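Local atomic coordinates of probable branched-chain amino acid ABC transporter, amino acid binding protein (Thermus thermophilus, PDB entry 3LKB), a protein that probably binds branched-chain amino acids such as valine and delivers them to an ABC transporter for uptake into the cell. Residues 26-31 with 286-291; 162-166 with 377-382; 191-195 with 221-227; 317-321 with 344-348. The protein carries 2 engineered substitutions. All coordinates share one frame; numbering follows the deposited sequence.

Interaction 1 (26-31 with 286-291); sequences PYGAAV and NYTNGM
A30 and G290 form the tight heart of this helix pair, where the axes of segments 26-31 and 286-291 come within 7.0 Å, crossing at -42°. The methyl CB of A30 lies 3.1 Å from Y287 O and 3.5 Å from M291 N. A CB on G290 would run into Y27 O, and its absence lets the backbones close up. Y27, with CG anti to its backbone N (chi1 -165°), lays one ring face on the glycine: G290 CA stands 3.6 Å from the ring centroid, nearly on the normal, a CH-pi contact. The N289 carboxamide meets the edge of this ring near CE1, its plane turned 77° from it. Replacing Y27 by an alanine would probably leave G290 CA without its aromatic cover and the N289 amide without the edge beside it. Packing is looser at the P26 ring, where CG is 4.0 Å from N286 CB. No solvent side opens: all touching residues are buried, and F281 covers P26 and A29. The Y287 ring edge passes P26 O, while its hydroxyl bonds to D33. This is a close helix crossing over small residues in the amino-terminal lobe of a periplasmic binding protein fold, the side chain of Y27 about 6 Å from bound valine.

Interaction 2 (162-166 with 377-382); sequences DARKA and LFRKVH
V381 and K165 meet through their first torsions: chi1 of 68° sets K165 CG between its backbone N and carbonyl carbon, and from there it presses on the branch point of V381, 3.3 Å from CB. V381 itself, with CG1 anti to the carbonyl carbon, spreads its two methyls over helix 162-166. CG2 reaches D162 O at 3.8 Å, and CG1 comes to 3.9 Å from A166 N. The K165 chain then bends at each later torsion, folding back near the edge of the contact. A166 adds its methyl from the buried side, where CB touches L377 CD2 at 4.2 Å.

H382, with CG anti to the backbone N, brings the imidazole up to the D162 carboxylate, the two planes being 78° apart. Oxygen OD2 of D162 also faces the edge of the F378 ring, 4.3 Å from CE1, and accepts a hydrogen bond from S127, a partner that ties the carboxylate to the start of helix 126-140. An alanine in place of D162 would probably leave the S127 hydroxyl without this acceptor and take the negative charge from beside the H382 ring, which could then turn more freely.

Segments 162-166 and 377-382 run 103° apart in direction, their axes 9.3 Å apart at closest approach. The carboxy-terminal helix 376-383 thus lies across helix 160-170, while helix 126-140 backs both: V131 touches A166, and S127 and E128 touch F378.

Interaction 3 (191-195 with 221-227); sequences LKRFE and LGLKMRH
L191 and M225 make the closest approach, L191 CD2 to M225 CE at 3.4 Å. The methionine gets there by running extended through chi2 and then bending at chi3 (-66°), which swings its methyl toward the helix; the sulfur also meets the helix, SD 3.9 Å from F194 CB and near the plane of the F194 ring, at its edge. L191 carries CG anti to its carbonyl carbon (chi1 -68°) and fans its two methyls apart, CD2 to M225 and CD1 to L221 CD1 at 4.3 Å. L223 splits its branches between two residues: CD1 lies 3.8 Å from L191 CB, CD2 3.9 Å from E195 OE2. K192 is bent at chi2, chi3 and chi4, so that its aliphatic end folds over L221, CE to CD2 at 3.7 Å. K192 and E195 are exposed, whereas L191 and F194 are buried.

G222, with positive phi, closes helix 208-220 in a Schellman motif. Segment 221-227 is the last leg of the beta-alpha-beta crossover from strand 201-205 through helix 208-220 to strand 226-229, and helix 188-196, which precedes strand 201-205, packs on it. F194 reaches V202 of strand 201-205 and A147 and V149 of strand 145-150.

Interaction 4 (317-321 with 344-348); sequences YQAIV and DFTKS. With NA (sodium ion), chain E.
Apolar contact joins I320 and F345: I320 CG2 lies 3.9 Å from F345 CD2, and the phenyl group continues into an edge-to-face contact with F120. Further along, V321 packs on the aliphatic part of K347, its CG2 3.8 Å from K347 CD. Within segment 317-321, V321 lays CG1 over one face of the Y317 ring, while K347 crosses that tyrosine at about a right angle, CG against OH. A separate van der Waals contact sets F345 CB 3.4 Å from I320 O.

The polar link across the contact runs through a water that lies 2.5 Å from Y317 OH and donates a weak bond to K347 O. Within the loop, T346 OG1 accepts from S348 N at 3.0 Å, an ST turn, and is also bonded to E349 N; F345 O takes a bond from nearby N324.

Metal bonds belong to D344. Its chi1 of 60° places the carboxylate so that OD1, at 2.4 Å, and the backbone O, at 2.2 Å, grip the same sodium ion, whose shell is completed by a water and the carbonyls of T351 and G352.

All five ligands being oxygens suits a hard monovalent cation. The aspartate charge is probably offset by the ion, and the metal ties D344 to T351 and G352 farther along the same loop; the residues just after D344 lie against segment 317-321 largely by apolar and van der Waals contact.

Overall arrangement
The four contacts are separate, with no two touching. The centre of interaction 1 lies about 10 Å from the chain centre; it joins helices 21-41 and 285-308 in the amino-terminal lobe. Helix 313-321 of interaction 4 follows in the chain, and the centres of interactions 1 and 4 are about 23 Å apart. Interactions 2 and 3 lie in the other lobe, their centres about 26 Å apart, and interaction 3 adjoins the seven-stranded mixed sheet. Interactions 3 and 4 are farthest apart, centres about 45 Å. Along the chain, interaction 3 is nested inside interactions 1 and 2, interaction 4 inside interaction 2, and interactions 1 and 2 cross. The chain thus passes between lobes more than once, as in periplasmic binding proteins.

Interaction 1 (26-31 with 286-291)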
# COMPACT_ATOMS: atom_id res chain seq x y z
N PRO A 26 7.42 2.06 -1.49
CA PRO A 26 8.79 1.72 -1.84
C PRO A 26 9.83 2.58 -1.09
O PRO A 26 10.88 2.07 -0.64
CB PRO A 26 8.82 1.90 -3.36
CG PRO A 26 7.68 2.83 -3.69
CD PRO A 26 6.63 2.41 -2.70
N TYR A 27 9.52 3.85 -0.88
CA TYR A 27 10.36 4.71 -0.07
C TYR A 27 10.54 4.18 1.38
O TYR A 27 11.65 4.10 1.88
CB TYR A 27 9.72 6.10 -0.01
CG TYR A 27 10.62 7.19 0.50
CD1 TYR A 27 11.14 8.13 -0.38
CD2 TYR A 27 10.95 7.29 1.85
CE1 TYR A 27 11.97 9.16 0.06
CE2 TYR A 27 11.77 8.33 2.30
CZ TYR A 27 12.28 9.26 1.39
OH TYR A 27 13.09 10.32 1.81
N GLY A 28 9.42 3.86 2.04
CA GLY A 28 9.47 3.38 3.41
C GLY A 28 10.27 2.10 3.41
O GLY A 28 11.14 1.89 4.25
N ALA A 29 10.04 1.28 2.40
CA ALA A 29 10.67 -0.02 2.36
C ALA A 29 12.20 0.13 2.27
O ALA A 29 12.96 -0.60 2.93
CB ALA A 29 10.08 -0.86 1.15
N ALA A 30 12.65 1.07 1.45
CA ALA A 30 14.10 1.32 1.28
C ALA A 30 14.71 1.76 2.60
O ALA A 30 15.82 1.36 2.93
CB ALA A 30 14.35 2.35 0.19
N VAL A 31 14.00 2.58 3.38
CA VAL A 31 14.60 3.07 4.63
C VAL A 31 14.83 1.86 5.57
O VAL A 31 15.89 1.69 6.16
CB VAL A 31 13.70 4.09 5.33
CG1 VAL A 31 14.24 4.40 6.68
CG2 VAL A 31 13.54 5.35 4.52
N ASN A 286 11.57 5.34 -6.38
CA ASN A 286 11.33 5.72 -4.96
C ASN A 286 12.00 4.85 -3.89
O ASN A 286 12.34 5.31 -2.79
CB ASN A 286 9.86 6.04 -4.76
CG ASN A 286 9.46 7.25 -5.60
OD1 ASN A 286 10.14 8.29 -5.53
ND2 ASN A 286 8.47 7.11 -6.44
N TYR A 287 12.25 3.61 -4.24
CA TYR A 287 13.15 2.77 -3.48
C TYR A 287 14.55 3.36 -3.55
O TYR A 287 15.21 3.51 -2.55
CB TYR A 287 13.07 1.35 -4.05
CG TYR A 287 13.68 0.28 -3.20
CD1 TYR A 287 13.08 -0.09 -2.02
CD2 TYR A 287 14.89 -0.33 -3.57
CE1 TYR A 287 13.62 -1.05 -1.22
CE2 TYR A 287 15.47 -1.33 -2.76
CZ TYR A 287 14.81 -1.67 -1.57
OH TYR A 287 15.30 -2.63 -0.72
N THR A 288 14.98 3.83 -4.71
CA THR A 288 16.24 4.59 -4.79
C THR A 288 16.21 5.85 -3.90
O THR A 288 17.18 6.15 -3.20
CB THR A 288 16.55 5.03 -6.25
OG1 THR A 288 16.23 3.98 -7.15
CG2 THR A 288 18.03 5.42 -6.43
N ASN A 289 15.10 6.57 -3.94
CA ASN A 289 14.87 7.82 -3.21
C ASN A 289 14.96 7.63 -1.69
O ASN A 289 15.71 8.33 -1.01
CB ASN A 289 13.50 8.34 -3.64
CG ASN A 289 13.22 9.76 -3.19
OD1 ASN A 289 14.05 10.42 -2.55
ND2 ASN A 289 12.00 10.23 -3.52
N GLY A 290 14.23 6.66 -1.16
CA GLY A 290 14.37 6.28 0.26
C GLY A 290 15.76 5.81 0.67
O GLY A 290 16.23 6.09 1.77
N MET A 291 16.43 5.11 -0.23
CA MET A 291 17.74 4.58 0.10
C MET A 291 18.73 5.75 0.19
O MET A 291 19.61 5.78 1.07
CB MET A 291 18.18 3.52 -0.93
CG MET A 291 19.39 2.73 -0.47
SD MET A 291 19.70 1.19 -1.37
CE MET A 291 18.24 0.40 -0.71

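Interaction 2 (162-166 with 377-382)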
# COMPACT_ATOMS: atom_id res chain seq x y z
N ASP A 162 6.17 29.10 -8.74
CA ASP A 162 7.41 29.20 -9.50
C ASP A 162 7.17 28.93 -10.96
O ASP A 162 7.81 29.52 -11.83
CB ASP A 162 8.53 28.34 -8.89
CG ASP A 162 8.96 28.86 -7.51
OD1 ASP A 162 8.99 30.09 -7.33
OD2 ASP A 162 9.24 28.07 -6.59
N ALA A 163 6.19 28.09 -11.26
CA ALA A 163 5.86 27.81 -12.65
C ALA A 163 5.20 29.01 -13.34
O ALA A 163 5.49 29.31 -14.49
CB ALA A 163 4.97 26.60 -12.75
N ARG A 164 4.30 29.69 -12.65
CA ARG A 164 3.62 30.81 -13.25
C ARG A 164 4.67 31.86 -13.57
O ARG A 164 4.74 32.38 -14.71
CB ARG A 164 2.53 31.39 -12.34
CG ARG A 164 1.32 30.47 -12.14
CD ARG A 164 0.16 31.27 -11.53
NE ARG A 164 -1.01 30.49 -11.07
CZ ARG A 164 -2.06 30.19 -11.85
NH1 ARG A 164 -2.05 30.55 -13.13
NH2 ARG A 164 -3.10 29.49 -11.37
N LYS A 165 5.52 32.18 -12.60
CA LYS A 165 6.45 33.21 -12.92
C LYS A 165 7.48 32.79 -13.96
O LYS A 165 7.87 33.63 -14.76
CB LYS A 165 7.00 33.96 -11.70
CG LYS A 165 7.88 33.25 -10.80
CD LYS A 165 7.13 32.94 -9.48
CE LYS A 165 6.65 34.18 -8.75
NZ LYS A 165 7.29 34.26 -7.39
N ALA A 166 7.89 31.52 -13.99
CA ALA A 166 8.77 31.02 -15.05
C ALA A 166 8.08 31.05 -16.41
O ALA A 166 8.70 31.41 -17.39
CB ALA A 166 9.29 29.59 -14.73
N LEU A 377 17.16 29.83 -14.42
CA LEU A 377 15.79 30.39 -14.42
C LEU A 377 15.02 30.18 -13.07
O LEU A 377 14.43 31.12 -12.50
CB LEU A 377 14.96 29.83 -15.57
CG LEU A 377 13.54 30.42 -15.69
CD1 LEU A 377 13.55 31.95 -15.66
CD2 LEU A 377 12.84 29.96 -16.98
N PHE A 378 15.02 28.95 -12.57
CA PHE A 378 14.48 28.68 -11.25
C PHE A 378 15.03 29.63 -10.20
O PHE A 378 14.28 30.14 -9.35
CB PHE A 378 14.75 27.23 -10.81
CG PHE A 378 14.65 27.03 -9.32
CD1 PHE A 378 13.43 27.17 -8.68
CD2 PHE A 378 15.76 26.74 -8.57
CE1 PHE A 378 13.33 27.01 -7.29
CE2 PHE A 378 15.65 26.57 -7.20
CZ PHE A 378 14.43 26.72 -6.56
N ARG A 379 16.34 29.86 -10.22
CA ARG A 379 16.88 30.74 -9.19
C ARG A 379 16.44 32.20 -9.40
O ARG A 379 16.09 32.86 -8.42
CB ARG A 379 18.39 30.59 -9.04
CG ARG A 379 18.83 29.27 -8.54
CD ARG A 379 20.24 28.97 -8.96
NE ARG A 379 20.78 27.73 -8.38
CZ ARG A 379 20.35 26.48 -8.64
NH1 ARG A 379 19.36 26.24 -9.48
NH2 ARG A 379 20.95 25.45 -8.06
N LYS A 380 16.39 32.69 -10.65
CA LYS A 380 15.84 34.04 -10.82
C LYS A 380 14.39 34.20 -10.33
O LYS A 380 14.12 35.08 -9.54
CB LYS A 380 16.04 34.68 -12.21
CG LYS A 380 15.60 33.86 -13.39
CD LYS A 380 16.82 33.15 -14.18
CE LYS A 380 17.48 34.00 -15.33
NZ LYS A 380 17.92 33.22 -16.53
N VAL A 381 13.48 33.33 -10.75
CA VAL A 381 12.08 33.49 -10.32
C VAL A 381 11.89 33.27 -8.84
O VAL A 381 11.02 33.88 -8.22
CB VAL A 381 11.06 32.68 -11.18
CG1 VAL A 381 11.30 32.97 -12.67
CG2 VAL A 381 11.09 31.18 -10.87
N HIS A 382 12.70 32.40 -8.25
CA HIS A 382 12.52 32.10 -6.86
C HIS A 382 13.27 32.99 -5.88
O HIS A 382 12.73 33.35 -4.86
CB HIS A 382 12.77 30.62 -6.57
CG HIS A 382 12.20 30.19 -5.26
ND1 HIS A 382 12.95 30.15 -4.11
CD2 HIS A 382 10.93 29.92 -4.90
CE1 HIS A 382 12.17 29.83 -3.09
NE2 HIS A 382 10.94 29.68 -3.55

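Interaction 3 (191-195 with 221-227)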
# COMPACT_ATOMS: atom_id res chain seq x y z
N LEU A 191 -9.63 16.48 -20.01
CA LEU A 191 -8.86 16.46 -21.24
C LEU A 191 -9.56 17.21 -22.40
O LEU A 191 -8.90 17.94 -23.16
CB LEU A 191 -8.48 15.02 -21.61
CG LEU A 191 -7.46 14.34 -20.67
CD1 LEU A 191 -7.49 12.84 -20.81
CD2 LEU A 191 -6.02 14.85 -20.87
N LYS A 192 -10.88 17.04 -22.54
CA LYS A 192 -11.69 17.78 -23.54
C LYS A 192 -11.65 19.31 -23.32
O LYS A 192 -11.57 20.05 -24.26
CB LYS A 192 -13.15 17.31 -23.54
CG LYS A 192 -13.61 16.39 -24.65
CD LYS A 192 -12.62 15.31 -25.03
CE LYS A 192 -13.38 14.01 -25.41
NZ LYS A 192 -13.89 13.83 -26.83
N ARG A 193 -11.68 19.74 -22.06
CA ARG A 193 -11.45 21.14 -21.68
C ARG A 193 -10.12 21.67 -22.20
O ARG A 193 -10.08 22.74 -22.82
CB ARG A 193 -11.50 21.29 -20.15
CG ARG A 193 -12.66 22.11 -19.56
CD ARG A 193 -12.50 23.61 -19.94
NE ARG A 193 -12.85 23.88 -21.36
CZ ARG A 193 -12.89 25.08 -21.96
NH1 ARG A 193 -12.59 26.22 -21.31
NH2 ARG A 193 -13.25 25.14 -23.24
N PHE A 194 -9.04 20.91 -21.97
CA PHE A 194 -7.67 21.26 -22.45
C PHE A 194 -7.59 21.34 -23.96
O PHE A 194 -7.01 22.26 -24.51
CB PHE A 194 -6.65 20.23 -21.95
CG PHE A 194 -6.34 20.34 -20.47
CD1 PHE A 194 -7.01 21.27 -19.65
CD2 PHE A 194 -5.42 19.48 -19.89
CE1 PHE A 194 -6.73 21.39 -18.30
CE2 PHE A 194 -5.11 19.57 -18.52
CZ PHE A 194 -5.76 20.52 -17.72
N GLU A 195 -8.17 20.35 -24.63
CA GLU A 195 -8.18 20.32 -26.06
C GLU A 195 -8.93 21.55 -26.61
O GLU A 195 -8.46 22.13 -27.56
CB GLU A 195 -8.80 19.02 -26.56
CG GLU A 195 -9.53 19.20 -27.89
CD GLU A 195 -9.47 18.00 -28.79
OE1 GLU A 195 -10.47 17.24 -28.80
OE2 GLU A 195 -8.43 17.80 -29.46
N LEU A 221 -8.54 8.68 -26.29
CA LEU A 221 -9.16 9.74 -27.07
C LEU A 221 -8.36 10.21 -28.29
O LEU A 221 -8.84 11.06 -29.07
CB LEU A 221 -9.47 10.94 -26.18
CG LEU A 221 -10.43 10.64 -25.04
CD1 LEU A 221 -10.20 11.60 -23.93
CD2 LEU A 221 -11.89 10.66 -25.53
N GLY A 222 -7.14 9.69 -28.46
CA GLY A 222 -6.23 10.11 -29.53
C GLY A 222 -5.68 11.53 -29.48
O GLY A 222 -5.46 12.11 -30.54
N LEU A 223 -5.44 12.10 -28.30
CA LEU A 223 -5.00 13.50 -28.26
C LEU A 223 -3.51 13.67 -28.54
O LEU A 223 -2.73 12.73 -28.33
CB LEU A 223 -5.33 14.15 -26.93
CG LEU A 223 -6.72 14.02 -26.33
CD1 LEU A 223 -6.70 14.61 -24.95
CD2 LEU A 223 -7.78 14.71 -27.18
N LYS A 224 -3.12 14.86 -28.99
CA LYS A 224 -1.73 15.13 -29.34
C LYS A 224 -0.92 15.91 -28.28
O LYS A 224 0.27 16.18 -28.49
CB LYS A 224 -1.64 15.90 -30.68
CG LYS A 224 -2.58 15.41 -31.80
CD LYS A 224 -2.17 14.04 -32.39
CE LYS A 224 -3.10 13.63 -33.54
NZ LYS A 224 -3.44 14.82 -34.40
N MET A 225 -1.54 16.28 -27.17
CA MET A 225 -0.82 17.06 -26.18
C MET A 225 0.31 16.19 -25.65
O MET A 225 0.16 14.97 -25.50
CB MET A 225 -1.69 17.46 -24.99
CG MET A 225 -3.16 17.73 -25.25
SD MET A 225 -4.01 17.94 -23.67
CE MET A 225 -3.82 16.32 -23.08
N ARG A 226 1.42 16.83 -25.37
CA ARG A 226 2.54 16.20 -24.72
C ARG A 226 2.42 16.29 -23.18
O ARG A 226 2.05 17.34 -22.64
CB ARG A 226 3.82 16.85 -25.23
CG ARG A 226 5.03 16.57 -24.40
CD ARG A 226 5.68 15.23 -24.77
NE ARG A 226 5.96 15.21 -26.20
CZ ARG A 226 6.99 14.58 -26.76
NH1 ARG A 226 7.89 13.89 -26.05
NH2 ARG A 226 7.10 14.66 -28.08
N HIS A 227 2.74 15.18 -22.49
CA HIS A 227 2.81 15.16 -21.03
C HIS A 227 4.23 15.09 -20.44
O HIS A 227 5.11 14.36 -20.91
CB HIS A 227 1.93 14.06 -20.45
CG HIS A 227 0.49 14.13 -20.88
ND1 HIS A 227 0.11 13.92 -22.19
CD2 HIS A 227 -0.64 14.35 -20.18
CE1 HIS A 227 -1.21 14.02 -22.28
NE2 HIS A 227 -1.69 14.31 -21.08

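Interaction 4 (317-321 with 344-348)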
# COMPACT_ATOMS: atom_id res chain seq x y z
N TYR A 317 24.11 17.17 12.98
CA TYR A 317 24.05 18.45 12.28
C TYR A 317 25.44 18.84 11.70
O TYR A 317 25.56 19.16 10.50
CB TYR A 317 23.41 19.56 13.15
CG TYR A 317 23.48 20.95 12.51
CD1 TYR A 317 22.53 21.35 11.56
CD2 TYR A 317 24.48 21.85 12.84
CE1 TYR A 317 22.59 22.62 10.95
CE2 TYR A 317 24.55 23.13 12.23
CZ TYR A 317 23.60 23.48 11.27
OH TYR A 317 23.64 24.71 10.64
N GLN A 318 26.49 18.73 12.53
CA GLN A 318 27.87 19.17 12.17
C GLN A 318 28.45 18.30 11.10
O GLN A 318 29.18 18.75 10.23
CB GLN A 318 28.80 19.16 13.39
CG GLN A 318 28.49 20.19 14.50
CD GLN A 318 28.58 21.62 13.99
OE1 GLN A 318 29.42 21.93 13.14
NE2 GLN A 318 27.70 22.50 14.49
N ALA A 319 28.12 17.03 11.16
CA ALA A 319 28.50 16.09 10.10
C ALA A 319 27.83 16.47 8.77
O ALA A 319 28.47 16.43 7.74
CB ALA A 319 28.13 14.67 10.51
N ILE A 320 26.57 16.89 8.78
CA ILE A 320 25.90 17.23 7.51
C ILE A 320 26.43 18.50 6.85
O ILE A 320 26.62 18.51 5.64
CB ILE A 320 24.35 17.36 7.74
CG1 ILE A 320 23.72 15.97 7.95
CG2 ILE A 320 23.65 18.21 6.66
CD1 ILE A 320 22.42 16.12 8.65
N VAL A 321 26.67 19.55 7.64
CA VAL A 321 27.13 20.85 7.12
C VAL A 321 28.61 20.86 6.80
O VAL A 321 29.09 21.80 6.19
CB VAL A 321 26.80 22.08 8.06
CG1 VAL A 321 25.31 22.19 8.35
CG2 VAL A 321 27.54 21.99 9.37
N ASP A 344 26.17 17.20 -1.38
CA ASP A 344 26.92 18.19 -0.65
C ASP A 344 26.02 19.25 -0.03
O ASP A 344 25.08 19.76 -0.71
CB ASP A 344 28.09 18.81 -1.48
CG ASP A 344 27.62 19.52 -2.76
OD1 ASP A 344 26.47 19.31 -3.27
OD2 ASP A 344 28.43 20.31 -3.29
N PHE A 345 26.26 19.50 1.26
CA PHE A 345 25.53 20.49 2.03
C PHE A 345 26.52 21.44 2.72
O PHE A 345 27.67 21.09 2.95
CB PHE A 345 24.75 19.79 3.15
CG PHE A 345 23.70 18.81 2.67
CD1 PHE A 345 22.56 19.25 2.03
CD2 PHE A 345 23.85 17.45 2.89
CE1 PHE A 345 21.59 18.37 1.60
CE2 PHE A 345 22.86 16.54 2.46
CZ PHE A 345 21.74 17.01 1.84
N THR A 346 26.05 22.64 3.04
CA THR A 346 26.76 23.52 3.91
C THR A 346 25.68 24.18 4.74
O THR A 346 24.49 24.00 4.46
CB THR A 346 27.48 24.67 3.15
OG1 THR A 346 26.50 25.57 2.60
CG2 THR A 346 28.47 24.16 2.08
N LYS A 347 26.09 25.01 5.69
CA LYS A 347 25.12 25.79 6.47
C LYS A 347 24.17 26.63 5.64
O LYS A 347 23.07 26.94 6.07
CB LYS A 347 25.83 26.71 7.43
CG LYS A 347 26.15 25.97 8.70
CD LYS A 347 27.64 25.74 8.84
CE LYS A 347 28.07 25.66 10.32
NZ LYS A 347 27.41 26.72 11.13
N SER A 348 24.58 26.99 4.43
CA SER A 348 23.77 27.89 3.62
C SER A 348 23.27 27.18 2.37
O SER A 348 22.44 27.72 1.63
CB SER A 348 24.58 29.13 3.26
OG SER A 348 25.64 28.74 2.43
NA NA E . 24.36 20.38 -2.71
O HOH W 1 21.89 25.50 8.99
O HOH W 2 24.96 22.31 -3.82